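Local coordinates for protein aminotransferase class-III (PDB 5GHG) that probably transfers amino groups between amines and carbonyl compounds as a class-III (omega) transaminase, holding its cofactor here as 4'-deoxy-4'-aminopyridoxal-5'-phosphate, at residues B[186-191]-B[382-387]; B[368-373]-B[449-454]; B[108-113]-B[301-306]. The protein carries 1 engineered substitution. All blocks are in the same frame, centred on the assembly; numbering follows the deposited sequence.

From the N terminus, residues 108-113 come first and wait until 301-306 for their partner; contact 3 thus closes a long loop at the edge of the seven-stranded sheet 111-115 to 178-181. Inside that loop lies 186-191, whose partner, 382-387, follows after the loop has closed, so contact 1 crosses contact 3. Contact 1 also crosses contact 2, which opens at 368-373 and ends in helix 433-455. Contacts 2 and 3 are in series, their centres about 48 Å apart. Contacts 1 and 2 touch through the neighbouring strands 371-377 and 380-385, joining the short helix 186-189 to the C-terminal helix 433-455 by way of one sheet.

Contact 1 (B[186-191]-B[382-387]); sequences FYREGQ and GVELVT
Arg-188 and Glu-384 form a salt bridge in which a single carboxylate oxygen receives two N-H groups. The guanidinium presents its NE and NH2 side: OE2 of Glu-384 lies 2.8 Å from NE of Arg-188 and 2.9 Å from NH2 of the same arginine. The grip is therefore side-on, yet it converges on one atom instead of spreading over both oxygens. This convergence bends the bonds, the straighter one, from NE, having an N-H...O angle of 145°. OE2 sits near the guanidinium plane, whereas both nitrogens reach it from one face of the carboxylate, NE on the syn side and NH2 from farther above the plane. The glutamate gets there by stretching out, its CG trans to the backbone N (chi1 -175°) and the chain extended beyond.

The other oxygen is also satisfied, since OE1 of Glu-384 makes a salt bridge with Arg-375. NH2 of Arg-188 donates in addition to the carbonyl of Lys-392, and Lys-392 in turn gives its NZ to the carbonyl of Tyr-187 and makes a cation-pi contact with that tyrosine.

Tyr-187 borders the ion pair without bonding to it. Its CE2 lies 3.8 Å from CD of Glu-384, with OE2 at the ring edge and the ring and carboxylate planes 80° apart. Farther along, OH of Tyr-187 is 3.7 Å from CG1 of Val-386, a methyl that also comes within 4.0 Å of NH2 of Arg-188. Between the two segments, side chains alone thereby join helix 186-189 to the end of strand 380-385 and the residue after it. The carboxylate is buried while Arg-188 lies at the solvent side; held between two arginines, one at each oxygen, Glu-384 is likely to stay ionised.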
ATOM      1  N   PHE B 186      19.786  19.964  15.423  1.00  4.37           N
ATOM      2  CA  PHE B 186      20.538  21.050  16.051  1.00  5.05           C
ATOM      3  C   PHE B 186      21.608  21.610  15.108  1.00  6.54           C
ATOM      4  O   PHE B 186      21.774  22.830  14.991  1.00  5.28           O
ATOM      5  CB  PHE B 186      21.149  20.548  17.358  1.00  6.93           C
ATOM      6  CG  PHE B 186      21.942  21.580  18.103  1.00  8.14           C
ATOM      7  CD1 PHE B 186      21.371  22.782  18.474  1.00  6.58           C
ATOM      8  CD2 PHE B 186      23.260  21.316  18.470  1.00 10.67           C
ATOM      9  CE1 PHE B 186      22.102  23.735  19.182  1.00  8.71           C
ATOM     10  CE2 PHE B 186      24.002  22.266  19.187  1.00 10.50           C
ATOM     11  CZ  PHE B 186      23.411  23.480  19.535  1.00  8.38           C
ATOM     12  N   TYR B 187      22.322  20.730  14.412  1.00  6.08           N
ATOM     13  CA  TYR B 187      23.380  21.167  13.502  1.00  7.13           C
ATOM     14  C   TYR B 187      22.863  22.113  12.425  1.00  6.36           C
ATOM     15  O   TYR B 187      23.572  23.033  12.007  1.00  6.27           O
ATOM     16  CB  TYR B 187      24.035  19.927  12.866  1.00  5.89           C
ATOM     17  CG  TYR B 187      25.116  20.224  11.842  1.00  8.15           C
ATOM     18  CD1 TYR B 187      26.346  20.739  12.236  1.00  9.07           C
ATOM     19  CD2 TYR B 187      24.924  19.942  10.496  1.00  6.74           C
ATOM     20  CE1 TYR B 187      27.352  20.994  11.300  1.00  7.57           C
ATOM     21  CE2 TYR B 187      25.921  20.193   9.558  1.00  7.66           C
ATOM     22  CZ  TYR B 187      27.129  20.716   9.965  1.00  8.04           C
ATOM     23  OH  TYR B 187      28.119  20.971   9.049  1.00  8.08           O
ATOM     24  N   ARG B 188      21.656  21.877  11.929  1.00  5.32           N
ATOM     25  CA  ARG B 188      21.106  22.704  10.854  1.00  6.00           C
ATOM     26  C   ARG B 188      20.146  23.792  11.327  1.00  8.54           C
ATOM     27  O   ARG B 188      19.833  24.696  10.561  1.00  9.38           O
ATOM     28  CB  ARG B 188      20.389  21.819   9.821  1.00  8.40           C
ATOM     29  CG  ARG B 188      21.345  21.065   8.876  1.00  8.72           C
ATOM     30  CD  ARG B 188      22.016  22.031   7.915  1.00 11.30           C
ATOM     31  NE  ARG B 188      23.156  21.440   7.222  1.00 10.71           N
ATOM     32  CZ  ARG B 188      24.044  22.147   6.509  1.00 11.10           C
ATOM     33  NH1 ARG B 188      23.903  23.458   6.406  1.00  8.93           N
ATOM     34  NH2 ARG B 188      25.069  21.550   5.922  1.00  8.57           N
ATOM     35  N   GLU B 189      19.634  23.702  12.556  1.00  7.79           N
ATOM     36  CA  GLU B 189      18.592  24.626  12.998  1.00  8.23           C
ATOM     37  C   GLU B 189      18.978  25.455  14.202  1.00  9.75           C
ATOM     38  O   GLU B 189      18.317  26.462  14.462  1.00 10.52           O
ATOM     39  CB  GLU B 189      17.293  23.863  13.323  1.00  8.74           C
ATOM     40  CG  GLU B 189      16.665  23.161  12.125  1.00  9.46           C
ATOM     41  CD  GLU B 189      15.999  24.128  11.183  1.00 17.57           C
ATOM     42  OE1 GLU B 189      15.739  23.741  10.025  1.00 21.13           O
ATOM     43  OE2 GLU B 189      15.725  25.274  11.611  1.00 16.97           O
ATOM     44  N   GLY B 190      19.995  25.054  14.954  1.00  7.15           N
ATOM     45  CA  GLY B 190      20.367  25.801  16.145  1.00  8.01           C
ATOM     46  C   GLY B 190      20.874  27.179  15.770  1.00 13.83           C
ATOM     47  O   GLY B 190      21.531  27.361  14.753  1.00  9.35           O
ATOM     48  N   GLN B 191      20.545  28.160  16.597  1.00 12.62           N
ATOM     49  CA  GLN B 191      20.944  29.533  16.316  1.00 13.89           C
ATOM     50  C   GLN B 191      22.312  29.802  16.925  1.00 15.74           C
ATOM     51  O   GLN B 191      22.832  29.012  17.727  1.00 13.08           O
ATOM     52  CB  GLN B 191      19.878  30.495  16.839  1.00 14.20           C
ATOM     53  CG  GLN B 191      18.537  30.274  16.148  1.00 17.35           C
ATOM     54  CD  GLN B 191      17.368  30.962  16.845  1.00 18.36           C
ATOM     55  OE1 GLN B 191      17.471  31.421  17.981  1.00 18.61           O
ATOM     56  NE2 GLN B 191      16.236  31.010  16.160  1.00 21.78           N
ATOM     57  N   GLY B 382      24.221   8.880  10.424  1.00  3.94           N
ATOM     58  CA  GLY B 382      24.374   9.710   9.248  1.00  4.51           C
ATOM     59  C   GLY B 382      25.652  10.506   9.334  1.00  3.71           C
ATOM     60  O   GLY B 382      26.050  10.944  10.413  1.00  4.06           O
ATOM     61  N   VAL B 383      26.300  10.670   8.195  1.00  4.23           N
ATOM     62  CA  VAL B 383      27.534  11.444   8.074  1.00  3.05           C
ATOM     63  C   VAL B 383      27.260  12.552   7.081  1.00  3.88           C
ATOM     64  O   VAL B 383      27.114  12.294   5.879  1.00  3.27           O
ATOM     65  CB  VAL B 383      28.729  10.562   7.639  1.00  3.34           C
ATOM     66  CG1 VAL B 383      29.985  11.393   7.484  1.00  2.91           C
ATOM     67  CG2 VAL B 383      28.971   9.444   8.644  1.00  3.52           C
ATOM     68  N   GLU B 384      27.141  13.784   7.569  1.00  4.36           N
ATOM     69  CA  GLU B 384      26.803  14.907   6.701  1.00  4.32           C
ATOM     70  C   GLU B 384      28.071  15.570   6.194  1.00  5.49           C
ATOM     71  O   GLU B 384      28.941  15.955   6.984  1.00  5.36           O
ATOM     72  CB  GLU B 384      25.915  15.932   7.412  1.00  4.65           C
ATOM     73  CG  GLU B 384      25.452  17.039   6.477  1.00  4.21           C
ATOM     74  CD  GLU B 384      24.268  17.840   6.999  1.00  6.59           C
ATOM     75  OE1 GLU B 384      23.647  17.406   7.983  1.00  9.42           O
ATOM     76  OE2 GLU B 384      23.965  18.911   6.417  1.00  8.40           O
ATOM     77  N   LEU B 385      28.166  15.706   4.876  1.00  5.05           N
ATOM     78  CA  LEU B 385      29.364  16.183   4.209  1.00  5.41           C
ATOM     79  C   LEU B 385      29.248  17.657   3.850  1.00  4.60           C
ATOM     80  O   LEU B 385      28.168  18.134   3.465  1.00  4.42           O
ATOM     81  CB  LEU B 385      29.627  15.361   2.940  1.00  5.02           C
ATOM     82  CG  LEU B 385      29.726  13.853   3.143  1.00  5.60           C
ATOM     83  CD1 LEU B 385      29.989  13.152   1.824  1.00  7.23           C
ATOM     84  CD2 LEU B 385      30.802  13.500   4.177  1.00  5.40           C
ATOM     85  N   VAL B 386      30.369  18.363   3.946  1.00  5.72           N
ATOM     86  CA  VAL B 386      30.471  19.783   3.600  1.00  7.27           C
ATOM     87  C   VAL B 386      31.871  20.009   3.037  1.00  8.10           C
ATOM     88  O   VAL B 386      32.780  19.222   3.271  1.00  8.44           O
ATOM     89  CB  VAL B 386      30.244  20.695   4.837  1.00  7.07           C
ATOM     90  CG1 VAL B 386      28.852  20.498   5.416  1.00  6.09           C
ATOM     91  CG2 VAL B 386      31.273  20.401   5.900  1.00  9.48           C
ATOM     92  N   THR B 387      32.045  21.103   2.295  1.00 11.22           N
ATOM     93  CA  THR B 387      33.398  21.544   1.944  1.00 12.95           C
ATOM     94  C   THR B 387      33.869  22.753   2.733  1.00 13.67           C
ATOM     95  O   THR B 387      35.068  23.024   2.765  1.00 14.65           O
ATOM     96  CB  THR B 387      33.515  21.858   0.444  1.00 16.08           C
ATOM     97  OG1 THR B 387      32.484  22.767   0.049  1.00 17.35           O
ATOM     98  CG2 THR B 387      33.393  20.582  -0.368  1.00 14.27           C
TER

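Contact 2 (B[368-373]-B[449-454]); sequences HPLVGE and DVQASL
Leu-370 reaches from the turn 368-371 to the helical segment 449-454 and can be followed atom by atom. CB points at the helix, and chi1 of -72° sets CG trans to the carbonyl carbon, where it passes OE1 of Gln-451 at 3.6 Å. From there the methyls diverge. CD1 goes to the helix surface, 3.6 Å from the backbone N of Gln-451 and 3.8 Å from CG1 of Val-450. CD2 lies 3.5 Å from OE1 of Gln-451 and 3.9 Å from CD1 of Leu-454, so that the leucine fits among residues one helical turn apart. With an alanine in place of Leu-370, a gap is likely to open between turn and helix, costing Val-450 and Leu-454 the methyl contacts that they make with the turn.

Gln-451, bent at chi2 (68°), lays its amide beside the turn, CD coming 4.1 Å from CG of Pro-369. The turn is of type I and is braced by His-368, whose ND1 accepts from N of Leu-370 at 3.1 Å with an N-H...N angle of 166°. NE2 of the same ring is bonded to Asn-448, on the helix itself, while the ring edge faces CB of Gln-451. The arrangement is a beta turn leading into edge strand 371-377, covered by the C-terminal helix 433-455, as in the alpha/beta C-terminal domain of class-III aminotransferases.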
ATOM      1  N   HIS B 368      37.653  14.815   9.774  1.00 10.51           N
ATOM      2  CA  HIS B 368      37.943  14.815   8.347  1.00  8.19           C
ATOM      3  C   HIS B 368      37.504  16.139   7.726  1.00  9.50           C
ATOM      4  O   HIS B 368      36.445  16.672   8.074  1.00  8.99           O
ATOM      5  CB  HIS B 368      37.235  13.646   7.641  1.00  9.42           C
ATOM      6  CG  HIS B 368      37.753  13.379   6.264  1.00  9.16           C
ATOM      7  ND1 HIS B 368      37.371  14.122   5.171  1.00  7.39           N
ATOM      8  CD2 HIS B 368      38.662  12.476   5.807  1.00  9.09           C
ATOM      9  CE1 HIS B 368      37.995  13.680   4.093  1.00  9.77           C
ATOM     10  NE2 HIS B 368      38.788  12.681   4.454  1.00 11.32           N
ATOM     11  N   PRO B 369      38.266  16.678   6.766  1.00 11.21           N
ATOM     12  CA  PRO B 369      37.900  17.985   6.197  1.00 11.72           C
ATOM     13  C   PRO B 369      36.550  18.013   5.495  1.00 10.66           C
ATOM     14  O   PRO B 369      35.984  19.096   5.326  1.00  9.06           O
ATOM     15  CB  PRO B 369      39.040  18.275   5.208  1.00 15.98           C
ATOM     16  CG  PRO B 369      39.719  16.967   4.992  1.00 17.41           C
ATOM     17  CD  PRO B 369      39.562  16.199   6.270  1.00 14.34           C
ATOM     18  N   LEU B 370      36.009  16.864   5.093  1.00  5.62           N
ATOM     19  CA  LEU B 370      34.726  16.815   4.402  1.00  7.15           C
ATOM     20  C   LEU B 370      33.543  16.512   5.311  1.00  7.17           C
ATOM     21  O   LEU B 370      32.411  16.450   4.830  1.00  7.94           O
ATOM     22  CB  LEU B 370      34.777  15.768   3.290  1.00  7.59           C
ATOM     23  CG  LEU B 370      35.609  16.127   2.067  1.00 10.37           C
ATOM     24  CD1 LEU B 370      35.528  14.995   1.052  1.00 10.83           C
ATOM     25  CD2 LEU B 370      35.114  17.422   1.456  1.00 10.95           C
ATOM     26  N   VAL B 371      33.766  16.299   6.600  1.00  5.63           N
ATOM     27  CA  VAL B 371      32.708  15.810   7.483  1.00  6.62           C
ATOM     28  C   VAL B 371      32.200  17.002   8.315  1.00  7.39           C
ATOM     29  O   VAL B 371      32.935  17.553   9.135  1.00  7.12           O
ATOM     30  CB  VAL B 371      33.185  14.667   8.350  1.00  4.83           C
ATOM     31  CG1 VAL B 371      32.143  14.346   9.438  1.00  4.77           C
ATOM     32  CG2 VAL B 371      33.443  13.415   7.493  1.00  4.69           C
ATOM     33  N   GLY B 372      30.944  17.389   8.102  1.00  7.40           N
ATOM     34  CA  GLY B 372      30.351  18.451   8.887  1.00  5.32           C
ATOM     35  C   GLY B 372      29.809  17.953  10.209  1.00  7.29           C
ATOM     36  O   GLY B 372      29.963  18.615  11.238  1.00  5.22           O
ATOM     37  N   GLU B 373      29.164  16.786  10.194  1.00  5.58           N
ATOM     38  CA  GLU B 373      28.610  16.196  11.419  1.00  5.36           C
ATOM     39  C   GLU B 373      28.519  14.698  11.274  1.00  5.65           C
ATOM     40  O   GLU B 373      28.146  14.183  10.212  1.00  5.24           O
ATOM     41  CB  GLU B 373      27.191  16.742  11.701  1.00  5.39           C
ATOM     42  CG  GLU B 373      26.545  16.119  12.941  1.00  5.98           C
ATOM     43  CD  GLU B 373      25.153  16.671  13.243  1.00  6.96           C
ATOM     44  OE1 GLU B 373      24.317  16.754  12.314  1.00  8.06           O
ATOM     45  OE2 GLU B 373      24.892  17.036  14.399  1.00 12.15           O
ATOM     46  N   ASP B 449      39.453   9.967  -1.079  1.00  8.31           N
ATOM     47  CA  ASP B 449      39.391  10.034  -2.538  1.00  9.31           C
ATOM     48  C   ASP B 449      38.647  11.285  -3.002  1.00  9.91           C
ATOM     49  O   ASP B 449      39.098  11.983  -3.919  1.00 10.05           O
ATOM     50  CB  ASP B 449      38.702   8.804  -3.112  1.00 10.66           C
ATOM     51  CG  ASP B 449      39.607   7.583  -3.146  1.00 19.74           C
ATOM     52  OD1 ASP B 449      40.815   7.735  -2.857  1.00 23.42           O
ATOM     53  OD2 ASP B 449      39.088   6.467  -3.473  1.00 24.10           O
ATOM     54  N   VAL B 450      37.482  11.553  -2.415  1.00  6.02           N
ATOM     55  CA  VAL B 450      36.687  12.690  -2.832  1.00  6.42           C
ATOM     56  C   VAL B 450      37.441  13.993  -2.543  1.00  8.89           C
ATOM     57  O   VAL B 450      37.460  14.915  -3.365  1.00 10.01           O
ATOM     58  CB  VAL B 450      35.309  12.676  -2.139  1.00  7.75           C
ATOM     59  CG1 VAL B 450      34.564  13.949  -2.455  1.00  6.20           C
ATOM     60  CG2 VAL B 450      34.493  11.457  -2.606  1.00  6.97           C
ATOM     61  N   GLN B 451      38.056  14.081  -1.368  1.00  7.36           N
ATOM     62  CA  GLN B 451      38.829  15.270  -1.025  1.00 11.84           C
ATOM     63  C   GLN B 451      39.960  15.501  -2.031  1.00 12.58           C
ATOM     64  O   GLN B 451      40.161  16.618  -2.513  1.00 11.62           O
ATOM     65  CB  GLN B 451      39.373  15.140   0.391  1.00 13.71           C
ATOM     66  CG  GLN B 451      40.357  16.226   0.806  1.00 18.78           C
ATOM     67  CD  GLN B 451      39.705  17.595   0.944  1.00 27.33           C
ATOM     68  OE1 GLN B 451      38.493  17.747   0.772  1.00 24.52           O
ATOM     69  NE2 GLN B 451      40.512  18.601   1.269  1.00 34.96           N
ATOM     70  N   ALA B 452      40.685  14.438  -2.378  1.00  8.82           N
ATOM     71  CA  ALA B 452      41.748  14.564  -3.374  1.00 11.77           C
ATOM     72  C   ALA B 452      41.192  15.045  -4.705  1.00 13.10           C
ATOM     73  O   ALA B 452      41.785  15.906  -5.367  1.00 14.40           O
ATOM     74  CB  ALA B 452      42.471  13.235  -3.540  1.00 10.78           C
ATOM     75  N   SER B 453      40.053  14.498  -5.117  1.00  9.52           N
ATOM     76  CA  SER B 453      39.457  14.873  -6.390  1.00 11.24           C
ATOM     77  C   SER B 453      39.034  16.342  -6.390  1.00 16.24           C
ATOM     78  O   SER B 453      39.198  17.043  -7.394  1.00 14.89           O
ATOM     79  CB  SER B 453      38.271  13.958  -6.693  1.00 16.36           C
ATOM     80  OG  SER B 453      37.397  14.535  -7.631  1.00 26.98           O
ATOM     81  N   LEU B 454      38.502  16.821  -5.269  1.00 13.35           N
ATOM     82  CA  LEU B 454      38.087  18.213  -5.185  1.00 18.49           C
ATOM     83  C   LEU B 454      39.282  19.165  -5.308  1.00 18.93           C
ATOM     84  O   LEU B 454      39.178  20.203  -5.955  1.00 21.76           O
ATOM     85  CB  LEU B 454      37.341  18.466  -3.874  1.00 16.19           C
ATOM     86  CG  LEU B 454      35.988  17.754  -3.762  1.00 17.95           C
ATOM     87  CD1 LEU B 454      35.346  18.039  -2.409  1.00 12.99           C
ATOM     88  CD2 LEU B 454      35.067  18.181  -4.875  1.00 17.28           C
TER

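Contact 3 (B[108-113]-B[301-306]); sequences PMSKAY and INERVY
The backbones run antiparallel, with Lys-111 and Ile-301 as a hydrogen-bonded pair in a classic bulge where Ser-110 and Lys-111 both face Ile-301: O of Ile-301 accepts from N of Ser-110 at 2.8 Å and from N of Lys-111 at 3.3 Å, while N of Ile-301 returns a bond to O of Lys-111 at 3.0 Å. The side chain of Lys-111 folds over Tyr-306, its CG 3.8 Å from the ring centroid and above the centre of one face. Bends at chi2 and chi4 carry NZ to an off-centre cation-pi position, 4.4 Å from that centroid and 31° off the normal, where it also donates to OG of Ser-110. That hydroxyl gives its own hydrogen to OE2 of Glu-303 at 3.2 Å.

The pairing places strand 111-115 at the edge of the large-domain sheet of fold type I PLP enzymes, beside its antiparallel strand 297-301. On the face bearing Lys-111 and Ile-301, CD1 of Ile-301 lies 3.6 Å from CE1 of Tyr-113, and OH of Tyr-113 meets the edge of the Tyr-306 ring. Before the bulge, Met-109 lays SD against the Ile-301 to Asn-302 peptide. Asn-302 is the N-cap of helix 303-306: chi1 of 66° turns its amide so that OD1 accepts from N of Val-305 at 3.0 Å. A water accepting from N of Glu-303 bonds weakly to O of Pro-108 at this helix start.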
ATOM      1  N   PRO B 108       1.926  -0.097  27.678  1.00 10.04           N
ATOM      2  CA  PRO B 108       0.697  -0.876  27.579  1.00 11.72           C
ATOM      3  C   PRO B 108      -0.085  -0.531  26.301  1.00  9.48           C
ATOM      4  O   PRO B 108      -0.326   0.637  25.994  1.00 10.56           O
ATOM      5  CB  PRO B 108      -0.088  -0.460  28.839  1.00 12.96           C
ATOM      6  CG  PRO B 108       0.988  -0.092  29.821  1.00 13.22           C
ATOM      7  CD  PRO B 108       2.048   0.592  28.979  1.00 12.99           C
ATOM      8  N   MET B 109      -0.473  -1.567  25.567  1.00  6.94           N
ATOM      9  CA  MET B 109      -1.275  -1.435  24.359  1.00  8.00           C
ATOM     10  C   MET B 109      -2.448  -2.411  24.439  1.00  7.58           C
ATOM     11  O   MET B 109      -2.418  -3.381  25.178  1.00 11.70           O
ATOM     12  CB  MET B 109      -0.450  -1.718  23.088  1.00  6.20           C
ATOM     13  CG  MET B 109       0.536  -0.603  22.734  1.00  7.71           C
ATOM     14  SD  MET B 109      -0.314   0.923  22.212  1.00  8.96           S
ATOM     15  CE  MET B 109       1.072   2.016  22.010  1.00  9.61           C
ATOM     16  N   SER B 110      -3.490  -2.126  23.668  1.00  6.68           N
ATOM     17  CA  SER B 110      -4.720  -2.898  23.704  1.00  6.91           C
ATOM     18  C   SER B 110      -5.003  -3.695  22.446  1.00  8.47           C
ATOM     19  O   SER B 110      -5.430  -4.846  22.540  1.00  6.82           O
ATOM     20  CB  SER B 110      -5.906  -1.958  24.005  1.00 10.75           C
ATOM     21  OG  SER B 110      -7.136  -2.649  23.860  1.00 15.60           O
ATOM     22  N   LYS B 111      -4.783  -3.115  21.252  1.00  6.37           N
ATOM     23  CA  LYS B 111      -5.170  -3.747  20.003  1.00  6.37           C
ATOM     24  C   LYS B 111      -4.108  -3.516  18.939  1.00  6.37           C
ATOM     25  O   LYS B 111      -3.479  -2.456  18.903  1.00  4.86           O
ATOM     26  CB  LYS B 111      -6.508  -3.177  19.466  1.00  8.33           C
ATOM     27  CG  LYS B 111      -7.720  -3.481  20.338  1.00 13.65           C
ATOM     28  CD  LYS B 111      -8.065  -4.972  20.298  1.00 16.56           C
ATOM     29  CE  LYS B 111      -9.199  -5.300  21.275  1.00 25.83           C
ATOM     30  NZ  LYS B 111      -8.779  -5.100  22.701  1.00 25.93           N
ATOM     31  N   ALA B 112      -3.957  -4.504  18.046  1.00  4.18           N
ATOM     32  CA  ALA B 112      -3.084  -4.429  16.889  1.00  5.90           C
ATOM     33  C   ALA B 112      -3.918  -4.490  15.611  1.00  6.74           C
ATOM     34  O   ALA B 112      -4.859  -5.277  15.516  1.00  8.13           O
ATOM     35  CB  ALA B 112      -2.057  -5.563  16.896  1.00  5.82           C
ATOM     36  N   TYR B 113      -3.569  -3.653  14.641  1.00  5.61           N
ATOM     37  CA  TYR B 113      -4.207  -3.616  13.320  1.00  5.77           C
ATOM     38  C   TYR B 113      -3.136  -3.816  12.253  1.00  4.85           C
ATOM     39  O   TYR B 113      -2.014  -3.337  12.409  1.00  4.24           O
ATOM     40  CB  TYR B 113      -4.905  -2.277  13.073  1.00  6.11           C
ATOM     41  CG  TYR B 113      -5.979  -1.923  14.088  1.00 10.47           C
ATOM     42  CD1 TYR B 113      -5.654  -1.502  15.374  1.00 10.29           C
ATOM     43  CD2 TYR B 113      -7.329  -2.008  13.747  1.00 14.14           C
ATOM     44  CE1 TYR B 113      -6.654  -1.183  16.296  1.00 11.56           C
ATOM     45  CE2 TYR B 113      -8.330  -1.659  14.647  1.00 16.94           C
ATOM     46  CZ  TYR B 113      -7.994  -1.255  15.907  1.00 14.41           C
ATOM     47  OH  TYR B 113      -8.990  -0.956  16.802  1.00 19.08           O
ATOM     48  N   ILE B 301      -2.687   0.394  19.313  1.00  2.71           N
ATOM     49  CA  ILE B 301      -3.313   1.506  20.016  1.00  2.99           C
ATOM     50  C   ILE B 301      -3.555   1.115  21.463  1.00  3.36           C
ATOM     51  O   ILE B 301      -3.799  -0.060  21.779  1.00  3.35           O
ATOM     52  CB  ILE B 301      -4.636   1.954  19.348  1.00  3.26           C
ATOM     53  CG1 ILE B 301      -5.675   0.858  19.450  1.00  3.80           C
ATOM     54  CG2 ILE B 301      -4.402   2.322  17.880  1.00  2.41           C
ATOM     55  CD1 ILE B 301      -7.031   1.284  18.931  1.00  5.08           C
ATOM     56  N   ASN B 302      -3.500   2.105  22.350  1.00  4.58           N
ATOM     57  CA  ASN B 302      -3.703   1.805  23.760  1.00  6.07           C
ATOM     58  C   ASN B 302      -5.189   1.895  24.105  1.00  9.14           C
ATOM     59  O   ASN B 302      -6.049   2.128  23.238  1.00  7.31           O
ATOM     60  CB  ASN B 302      -2.829   2.693  24.631  1.00  5.87           C
ATOM     61  CG  ASN B 302      -3.201   4.160  24.563  1.00  7.35           C
ATOM     62  OD1 ASN B 302      -4.202   4.537  23.971  1.00  6.29           O
ATOM     63  ND2 ASN B 302      -2.400   4.991  25.196  1.00  8.07           N
ATOM     64  N   GLU B 303      -5.512   1.670  25.380  1.00  9.21           N
ATOM     65  CA  GLU B 303      -6.911   1.646  25.783  1.00 12.43           C
ATOM     66  C   GLU B 303      -7.540   3.043  25.694  1.00  8.88           C
ATOM     67  O   GLU B 303      -8.705   3.177  25.318  1.00  9.42           O
ATOM     68  CB  GLU B 303      -7.038   1.080  27.201  1.00 14.24           C
ATOM     69  CG  GLU B 303      -8.483   0.873  27.657  1.00 20.19           C
ATOM     70  CD  GLU B 303      -9.230  -0.158  26.817  1.00 26.49           C
ATOM     71  OE1 GLU B 303     -10.464  -0.042  26.715  1.00 34.04           O
ATOM     72  OE2 GLU B 303      -8.588  -1.088  26.243  1.00 23.66           O
ATOM     73  N   ARG B 304      -6.772   4.075  26.019  1.00  8.49           N
ATOM     74  CA  ARG B 304      -7.241   5.441  25.870  1.00 10.49           C
ATOM     75  C   ARG B 304      -7.779   5.691  24.464  1.00 10.41           C
ATOM     76  O   ARG B 304      -8.858   6.257  24.289  1.00 10.11           O
ATOM     77  CB  ARG B 304      -6.101   6.414  26.187  1.00 10.52           C
ATOM     78  CG  ARG B 304      -6.398   7.885  25.949  1.00 12.27           C
ATOM     79  CD  ARG B 304      -5.118   8.681  26.004  1.00 16.01           C
ATOM     80  NE  ARG B 304      -5.333  10.121  25.898  1.00 17.70           N
ATOM     81  CZ  ARG B 304      -4.357  11.015  25.816  1.00 23.86           C
ATOM     82  NH1 ARG B 304      -3.089  10.618  25.805  1.00 21.74           N
ATOM     83  NH2 ARG B 304      -4.651  12.306  25.738  1.00 26.26           N
ATOM     84  N   VAL B 305      -7.029   5.253  23.441  1.00  8.80           N
ATOM     85  CA  VAL B 305      -7.486   5.411  22.070  1.00  6.81           C
ATOM     86  C   VAL B 305      -8.644   4.482  21.776  1.00  8.90           C
ATOM     87  O   VAL B 305      -9.633   4.882  21.154  1.00  9.70           O
ATOM     88  CB  VAL B 305      -6.319   5.187  21.086  1.00  5.39           C
ATOM     89  CG1 VAL B 305      -6.807   5.201  19.641  1.00  5.87           C
ATOM     90  CG2 VAL B 305      -5.229   6.234  21.304  1.00  5.13           C
ATOM     91  N   TYR B 306      -8.543   3.224  22.205  1.00  8.85           N
ATOM     92  CA  TYR B 306      -9.508   2.205  21.803  1.00 10.39           C
ATOM     93  C   TYR B 306     -10.866   2.366  22.503  1.00  9.83           C
ATOM     94  O   TYR B 306     -11.890   2.043  21.908  1.00 10.96           O
ATOM     95  CB  TYR B 306      -8.949   0.810  22.084  1.00  9.24           C
ATOM     96  CG  TYR B 306      -9.873  -0.326  21.689  1.00 11.98           C
ATOM     97  CD1 TYR B 306     -10.146  -0.603  20.360  1.00 12.55           C
ATOM     98  CD2 TYR B 306     -10.463  -1.136  22.667  1.00 16.45           C
ATOM     99  CE1 TYR B 306     -10.988  -1.647  19.996  1.00 14.84           C
ATOM    100  CE2 TYR B 306     -11.306  -2.179  22.323  1.00 17.28           C
ATOM    101  CZ  TYR B 306     -11.565  -2.431  20.987  1.00 18.24           C
ATOM    102  OH  TYR B 306     -12.411  -3.465  20.648  1.00 24.02           O
TER
HETATM  103  O   HOH W   1      -3.632   0.258  26.773  1.00 12.93           O
HETATM  104  O   HOH W   2      -0.354   3.114  26.988  1.00 21.64           O